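Local coordinates for DUF416 domain-containing protein (Shewanella baltica, PDB 2Q9R), which is of unknown function but forms an all-helical DUF416-family fold and binds benzoic acid in the crystal, at residues K13-T16 with L17-Q21; L56-Q59 with S60-D63. One frame throughout, in Å; residues are numbered along the deposited sequence.

Contact 1. Residues K13-T16 with L17-Q21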
loop_
_atom_site.group_PDB
_atom_site.type_symbol
_atom_site.label_atom_id
_atom_site.label_comp_id
_atom_site.label_asym_id
_atom_site.label_seq_id
_atom_site.Cartn_x
_atom_site.Cartn_y
_atom_site.Cartn_z
ATOM N N LYS A 13 26.306 -7.486 3.097
ATOM C CA LYS A 13 27.646 -7.556 2.511
ATOM C C LYS A 13 28.427 -8.800 2.998
ATOM O O LYS A 13 29.270 -9.342 2.275
ATOM C CB LYS A 13 28.433 -6.287 2.819
ATOM C CG LYS A 13 27.907 -5.047 2.090
ATOM C CD LYS A 13 28.489 -3.756 2.656
ATOM C CE LYS A 13 27.902 -2.515 1.965
ATOM N NZ LYS A 13 28.653 -1.257 2.321
ATOM N N ALA A 14 28.129 -9.232 4.219
ATOM C CA ALA A 14 28.738 -10.432 4.803
ATOM C C ALA A 14 28.251 -11.742 4.176
ATOM O O ALA A 14 28.878 -12.774 4.344
ATOM C CB ALA A 14 28.524 -10.437 6.314
ATOM N N LEU A 15 27.179 -11.709 3.406
ATOM C CA LEU A 15 26.775 -12.899 2.656
ATOM C C LEU A 15 27.835 -13.387 1.663
ATOM O O LEU A 15 28.631 -12.597 1.127
ATOM C CB LEU A 15 25.493 -12.609 1.906
ATOM C CG LEU A 15 24.278 -12.334 2.794
ATOM C CD1 LEU A 15 23.059 -12.135 1.905
ATOM C CD2 LEU A 15 24.039 -13.463 3.850
ATOM N N THR A 16 27.840 -14.695 1.408
ATOM C CA THR A 16 28.642 -15.253 0.316
ATOM C C THR A 16 27.998 -14.850 -1.015
ATOM O O THR A 16 26.820 -14.411 -1.052
ATOM C CB THR A 16 28.681 -16.758 0.354
ATOM O OG1 THR A 16 27.354 -17.244 0.100
ATOM C CG2 THR A 16 29.172 -17.244 1.704
ATOM N N LEU A 17 28.755 -14.989 -2.102
ATOM C CA LEU A 17 28.218 -14.670 -3.433
ATOM C C LEU A 17 26.882 -15.382 -3.740
ATOM O O LEU A 17 25.925 -14.735 -4.157
ATOM C CB LEU A 17 29.258 -14.925 -4.528
ATOM C CG LEU A 17 28.772 -14.706 -5.975
ATOM C CD1 LEU A 17 28.724 -13.228 -6.255
ATOM C CD2 LEU A 17 29.637 -15.437 -7.030
ATOM N N PRO A 18 26.817 -16.707 -3.549
ATOM C CA PRO A 18 25.550 -17.410 -3.789
ATOM C C PRO A 18 24.401 -16.942 -2.885
ATOM O O PRO A 18 23.285 -16.805 -3.372
ATOM C CB PRO A 18 25.901 -18.900 -3.578
ATOM C CG PRO A 18 27.374 -18.958 -3.532
ATOM C CD PRO A 18 27.905 -17.631 -3.158
ATOM N N GLN A 19 24.689 -16.630 -1.610
ATOM C CA GLN A 19 23.693 -16.086 -0.696
ATOM C C GLN A 19 23.152 -14.737 -1.201
ATOM O O GLN A 19 21.972 -14.541 -1.224
ATOM C CB GLN A 19 24.298 -15.895 0.703
ATOM C CG GLN A 19 24.468 -17.177 1.481
ATOM C CD GLN A 19 25.040 -16.947 2.839
ATOM O OE1 GLN A 19 26.096 -16.308 2.979
ATOM N NE2 GLN A 19 24.367 -17.494 3.872
ATOM N N LYS A 20 24.060 -13.835 -1.588
ATOM C CA LYS A 20 23.698 -12.549 -2.224
ATOM C C LYS A 20 22.841 -12.703 -3.479
ATOM O O LYS A 20 21.816 -12.006 -3.662
ATOM C CB LYS A 20 24.966 -11.810 -2.601
ATOM C CG LYS A 20 25.777 -11.262 -1.418
ATOM C CD LYS A 20 27.066 -10.563 -1.942
ATOM C CE LYS A 20 27.677 -9.658 -0.903
ATOM N NZ LYS A 20 28.802 -10.262 -0.248
ATOM N N GLN A 21 23.262 -13.626 -4.322
ATOM C CA GLN A 21 22.591 -13.894 -5.591
ATOM C C GLN A 21 21.174 -14.378 -5.367
ATOM O O GLN A 21 20.216 -13.925 -6.049
ATOM C CB GLN A 21 23.397 -14.930 -6.351
ATOM C CG GLN A 21 22.974 -15.137 -7.795
ATOM C CD GLN A 21 23.923 -16.082 -8.540
ATOM O OE1 GLN A 21 25.093 -16.180 -8.211
ATOM N NE2 GLN A 21 23.398 -16.796 -9.518
#
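With chi1 near 66°, T16 turns OG1 between its own backbone N and carbonyl carbon, toward Q19 N. Q19 has CG anti to its carbonyl carbon (chi1 -76°), and the rest of its chain is extended, which carries the amide back beside T16. The two side chains form a capping box. The backbone N of Q19 donates to T16 OG1 at 3.2 Å. In return, T16 N donates to Q19 OE1 at 2.8 Å, on a lone pair in the carbonyl plane and almost straight (173°). T16 is thus the N-cap of helix 17-42. A helical backbone bond runs from K20 N to T16 O (2.9 Å).

P18 lays its CD against T16 OG1. L15 crosses Q19 at about a right angle. Its CD2 touches the amide, 3.6 Å from Q19 OE1. L15 CB rests on K20 CG and Q19 CB, and these hydrocarbon contacts lie beside the capping bonds.

K20 folds back along the turn and bends at its last torsion. Its NZ lies 2.7 Å from L15 O and also 2.7 Å from K13 O, and is hydrogen-bonded to both. It sits above the K13 carbonyl plane, not on a lone pair. One ammonium group therefore ties the end of helix 8-14 to the turn that follows. A salt bridge to E114 gives K20 NZ a third partner and probably favours its charged form.

Helix 114-118 packs on L17 and K20. Helix 153-170 covers L15 through L166 and E170, while Q21 reaches S60 and L61 on helix 47-62.

Contact 2. Residues L56-Q59 with S60-D63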
loop_
_atom_site.group_PDB
_atom_site.type_symbol
_atom_site.label_atom_id
_atom_site.label_comp_id
_atom_site.label_asym_id
_atom_site.label_seq_id
_atom_site.Cartn_x
_atom_site.Cartn_y
_atom_site.Cartn_z
ATOM N N LEU A 56 15.897 -18.578 -15.660
ATOM C CA LEU A 56 17.315 -18.873 -15.774
ATOM C C LEU A 56 18.081 -18.433 -14.525
ATOM O O LEU A 56 18.965 -19.142 -14.069
ATOM C CB LEU A 56 17.881 -18.239 -17.063
ATOM C CG LEU A 56 17.391 -18.846 -18.403
ATOM C CD1 LEU A 56 17.832 -18.000 -19.617
ATOM C CD2 LEU A 56 17.925 -20.250 -18.600
ATOM N N LEU A 57 17.734 -17.291 -13.928
ATOM C CA LEU A 57 18.377 -16.907 -12.664
ATOM C C LEU A 57 18.046 -17.901 -11.542
ATOM O O LEU A 57 18.925 -18.269 -10.747
ATOM C CB LEU A 57 17.990 -15.481 -12.229
ATOM C CG LEU A 57 18.608 -14.400 -13.124
ATOM C CD1 LEU A 57 17.806 -13.097 -13.046
ATOM C CD2 LEU A 57 20.094 -14.187 -12.839
ATOM N N TRP A 58 16.797 -18.338 -11.469
ATOM C CA TRP A 58 16.445 -19.344 -10.465
ATOM C C TRP A 58 17.237 -20.635 -10.708
ATOM O O TRP A 58 17.811 -21.198 -9.769
ATOM C CB TRP A 58 14.956 -19.622 -10.433
ATOM C CG TRP A 58 14.176 -18.522 -9.789
ATOM C CD1 TRP A 58 13.295 -17.693 -10.400
ATOM C CD2 TRP A 58 14.214 -18.121 -8.413
ATOM N NE1 TRP A 58 12.769 -16.798 -9.490
ATOM C CE2 TRP A 58 13.312 -17.045 -8.263
ATOM C CE3 TRP A 58 14.903 -18.569 -7.291
ATOM C CZ2 TRP A 58 13.130 -16.396 -7.050
ATOM C CZ3 TRP A 58 14.682 -17.946 -6.068
ATOM C CH2 TRP A 58 13.797 -16.897 -5.956
ATOM N N GLN A 59 17.241 -21.112 -11.959
ATOM C CA GLN A 59 17.963 -22.335 -12.289
ATOM C C GLN A 59 19.450 -22.227 -12.003
ATOM O O GLN A 59 20.101 -23.220 -11.638
ATOM C CB GLN A 59 17.752 -22.692 -13.755
ATOM C CG GLN A 59 16.372 -23.224 -14.080
ATOM C CD GLN A 59 16.159 -24.540 -13.423
ATOM O OE1 GLN A 59 16.999 -25.441 -13.542
ATOM N NE2 GLN A 59 15.049 -24.666 -12.670
ATOM N N SER A 60 20.014 -21.037 -12.184
ATOM C CA SER A 60 21.436 -20.837 -11.871
ATOM C C SER A 60 21.744 -21.129 -10.425
ATOM O O SER A 60 22.870 -21.559 -10.088
ATOM C CB SER A 60 21.887 -19.414 -12.152
ATOM O OG SER A 60 21.556 -19.121 -13.494
ATOM N N LEU A 61 20.761 -20.892 -9.569
ATOM C CA LEU A 61 20.929 -21.177 -8.149
ATOM C C LEU A 61 20.745 -22.657 -7.810
ATOM O O LEU A 61 21.319 -23.106 -6.837
ATOM C CB LEU A 61 19.984 -20.310 -7.312
ATOM C CG LEU A 61 20.229 -18.794 -7.408
ATOM C CD1 LEU A 61 18.967 -17.990 -7.019
ATOM C CD2 LEU A 61 21.429 -18.395 -6.565
ATOM N N TYR A 62 19.927 -23.391 -8.572
ATOM C CA TYR A 62 19.733 -24.859 -8.378
ATOM C C TYR A 62 20.828 -25.721 -8.996
ATOM O O TYR A 62 21.179 -26.778 -8.468
ATOM C CB TYR A 62 18.460 -25.372 -9.084
ATOM C CG TYR A 62 17.134 -24.957 -8.539
ATOM C CD1 TYR A 62 16.787 -25.227 -7.228
ATOM C CD2 TYR A 62 16.188 -24.376 -9.367
ATOM C CE1 TYR A 62 15.517 -24.871 -6.729
ATOM C CE2 TYR A 62 14.935 -24.005 -8.899
ATOM C CZ TYR A 62 14.599 -24.256 -7.575
ATOM O OH TYR A 62 13.354 -23.896 -7.104
ATOM N N ASP A 63 21.287 -25.309 -10.170
ATOM C CA ASP A 63 21.968 -26.207 -11.101
ATOM C C ASP A 63 23.312 -25.650 -11.524
ATOM O O ASP A 63 23.391 -24.799 -12.413
ATOM C CB ASP A 63 21.111 -26.482 -12.346
ATOM C CG ASP A 63 21.759 -27.484 -13.308
ATOM O OD1 ASP A 63 22.899 -27.974 -13.030
ATOM O OD2 ASP A 63 21.111 -27.775 -14.343
HETATM O O HOH W 1 18.694 -27.137 -14.508
#
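S60 folds its hydroxyl back onto the preceding helical turn, where OG donates to L56 O at 2.7 Å. Its chi1 of -54° sets OG beside its own backbone N. That N also donates to L56 O (2.9 Å), so one carbonyl is gripped twice, from opposite faces of its plane.

This grip and the buried side chains of W58 and L57 make up the closely packed part. W58 NE1 bonds to Q29, and R184 makes a cation-pi contact with the indole. L57 is buried against helix 92-111. L61 CD1 adds a light apolar touch, oblique to W58 CE3 at 4.1 Å, and V180 of helix 177-190 touches both side chains.

The Q59 side is looser and watery. Its chain bends at chi2 (-66°), which brings the amide beside Y62, obliquely to its ring. Q59 NE2 stands 3.5 Å from Y62 CD2, with amide and ring planes 47° apart. A water donates to both Q59 OE1 (2.6 Å) and D63 OD2 (2.5 Å), bridging the two side chains.

W58 O accepts from L61 N (3.0 Å) and, longer, from Y62 N (3.3 Å). Mixed i-to-i+4 and i-to-i+3 bonding of this kind is characteristic of a helix C-terminus, here that of helix 47-62.

Overall arrangement
From the N terminus, helix 8-14 comes first, and contact 1 closes the short turn that joins it to helix 17-42. The chain then runs the length of that helix and into helix 47-62, whose last two turns, with the residue after them, form contact 2. The two contacts are in series; neither encloses nor crosses the other. Their centres are about 15 Å apart, yet they touch in space. Q21 CG packs on L61 CD2 at 3.8 Å, so the start of helix 17-42 lies against the end of helix 47-62. Contact 1 also meets helices 114-118 and 153-170. Contact 2 meets helices 92-111 and 177-190. Together they join early and late helices of the all-helical fold.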